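Local coordinates for protein aminoglycoside N(6')acetyltransferase (Legionella pneumophila subsp. pneumophila, PDB 3F5B) that probably transfers an acetyl group, as a GNAT-type enzyme, to the 6'-amino group of aminoglycosides, at residues Ser159-Pro162 with Val163-Lys167. Residues are numbered along the deposited sequence; the frame is centred on the assembly and turned at random.
Sequences SWHP and VPHYK
H165 reaches back into the turn that precedes it and meets both the carbonyl of H161 and the indole of W160. Its NE2 donates to H161 O at 3.3 Å, a somewhat bent bond with an N-H...O angle of 142°. The donor lies in the carbonyl plane, whereas the oxygen is tilted a little out of the imidazole plane. The same oxygen also accepts from V163 N at 2.7 Å, closing an inverse gamma turn centred on P162, so one acceptor is gripped both by the tight turn and by the side chain two residues beyond it. While its NE2 bonds the carbonyl, a face of the same ring receives the edge of the six-membered ring of W160 in a T-shaped pair, centroids 5.5 Å apart and planes at 67°. The closest atoms of this pair are W160 CZ2 and H165 CE1, at 4.1 Å.

The ring of H161 stands nearly perpendicular to that of H165. CG anti to the backbone N (chi1 -179°) places the ring against V163, whose side chain crosses it at a slant and sets its CG2 methyl over one imidazole face in a CH-pi contact, 3.6 Å from the ring centroid. This methyl lies closest to the NE2 side of the ring, at 3.5 Å from H161 NE2, while CG1 of V163 approaches CE1 of H161. W160, H161 and H165 together form a small aromatic cluster at the surface, with H165 its buried member.

This corner joins strand 151-158 to the antiparallel strand 164-171 at one margin of the mixed GNAT sheet. From strand 151-158, F156 meets the ring of H165 and I157 packs against P162, while H42, just ahead of helix 43-57, meets H161 edge-to-face.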
loop_
_atom_site.group_PDB
_atom_site.type_symbol
_atom_site.label_atom_id
_atom_site.label_comp_id
_atom_site.label_asym_id
_atom_site.label_seq_id
_atom_site.Cartn_x
_atom_site.Cartn_y
_atom_site.Cartn_z
ATOM N N SER A 159 5.985 16.129 -3.987
ATOM C CA SER A 159 6.929 16.997 -3.294
ATOM C C SER A 159 8.255 16.285 -3.021
ATOM O O SER A 159 9.306 16.909 -3.082
ATOM C CB SER A 159 6.345 17.570 -1.992
ATOM O OG SER A 159 5.897 16.527 -1.156
ATOM N N TRP A 160 8.195 14.979 -2.783
ATOM C CA TRP A 160 9.360 14.208 -2.346
ATOM C C TRP A 160 10.182 13.709 -3.546
ATOM O O TRP A 160 11.336 13.297 -3.392
ATOM C CB TRP A 160 8.911 13.026 -1.431
ATOM C CG TRP A 160 8.093 11.996 -2.154
ATOM C CD1 TRP A 160 8.564 10.878 -2.783
ATOM C CD2 TRP A 160 6.668 11.998 -2.357
ATOM N NE1 TRP A 160 7.532 10.196 -3.374
ATOM C CE2 TRP A 160 6.356 10.858 -3.127
ATOM C CE3 TRP A 160 5.629 12.853 -1.964
ATOM C CZ2 TRP A 160 5.040 10.532 -3.498
ATOM C CZ3 TRP A 160 4.319 12.538 -2.340
ATOM C CH2 TRP A 160 4.039 11.389 -3.099
ATOM N N HIS A 161 9.575 13.745 -4.732
ATOM C CA HIS A 161 10.166 13.205 -5.953
ATOM C C HIS A 161 9.446 13.885 -7.122
ATOM O O HIS A 161 8.478 13.317 -7.653
ATOM C CB HIS A 161 10.005 11.657 -6.007
ATOM C CG HIS A 161 10.618 11.019 -7.221
ATOM N ND1 HIS A 161 11.676 11.583 -7.905
ATOM C CD2 HIS A 161 10.330 9.859 -7.867
ATOM C CE1 HIS A 161 12.004 10.806 -8.928
ATOM N NE2 HIS A 161 11.198 9.758 -8.930
ATOM N N PRO A 162 9.875 15.124 -7.482
ATOM C CA PRO A 162 9.076 16.000 -8.359
ATOM C C PRO A 162 9.053 15.607 -9.845
ATOM O O PRO A 162 9.515 16.359 -10.700
ATOM C CB PRO A 162 9.701 17.402 -8.163
ATOM C CG PRO A 162 11.065 17.161 -7.612
ATOM C CD PRO A 162 11.047 15.826 -6.900
ATOM N N VAL A 163 8.503 14.429 -10.097
ATOM C CA VAL A 163 8.243 13.905 -11.419
ATOM C C VAL A 163 6.734 13.597 -11.481
ATOM O O VAL A 163 6.050 13.590 -10.445
ATOM C CB VAL A 163 9.072 12.609 -11.668
ATOM C CG1 VAL A 163 10.578 12.934 -11.594
ATOM C CG2 VAL A 163 8.719 11.540 -10.663
ATOM N N PRO A 164 6.198 13.348 -12.688
ATOM C CA PRO A 164 4.764 13.050 -12.719
ATOM C C PRO A 164 4.356 11.751 -12.026
ATOM O O PRO A 164 5.059 10.724 -12.132
ATOM C CB PRO A 164 4.441 13.035 -14.228
ATOM C CG PRO A 164 5.512 13.933 -14.833
ATOM C CD PRO A 164 6.743 13.520 -14.045
ATOM N N HIS A 165 3.227 11.816 -11.312
ATOM C CA HIS A 165 2.619 10.687 -10.613
ATOM C C HIS A 165 1.118 10.702 -10.919
ATOM O O HIS A 165 0.557 11.747 -11.258
ATOM C CB HIS A 165 2.787 10.796 -9.079
ATOM C CG HIS A 165 4.194 10.683 -8.600
ATOM N ND1 HIS A 165 4.619 9.678 -7.749
ATOM C CD2 HIS A 165 5.273 11.464 -8.827
ATOM C CE1 HIS A 165 5.904 9.844 -7.483
ATOM N NE2 HIS A 165 6.318 10.926 -8.118
ATOM N N TYR A 166 0.469 9.554 -10.799
ATOM C CA TYR A 166 -0.980 9.479 -10.910
ATOM C C TYR A 166 -1.578 9.493 -9.505
ATOM O O TYR A 166 -0.986 8.965 -8.588
ATOM C CB TYR A 166 -1.400 8.157 -11.548
ATOM C CG TYR A 166 -1.215 8.069 -13.058
ATOM C CD1 TYR A 166 -1.690 9.076 -13.895
ATOM C CD2 TYR A 166 -0.603 6.950 -13.638
ATOM C CE1 TYR A 166 -1.550 8.991 -15.301
ATOM C CE2 TYR A 166 -0.447 6.833 -15.054
ATOM C CZ TYR A 166 -0.928 7.859 -15.859
ATOM O OH TYR A 166 -0.786 7.775 -17.202
ATOM N N LYS A 167 -2.761 10.072 -9.365
ATOM C CA LYS A 167 -3.583 9.845 -8.204
ATOM C C LYS A 167 -4.603 8.806 -8.660
ATOM O O LYS A 167 -5.260 9.001 -9.693
ATOM C CB LYS A 167 -4.270 11.145 -7.807
ATOM C CG LYS A 167 -4.325 11.364 -6.309
ATOM C CD LYS A 167 -5.224 12.536 -5.914
ATOM C CE LYS A 167 -5.548 12.463 -4.432
ATOM N NZ LYS A 167 -6.998 12.819 -4.205
#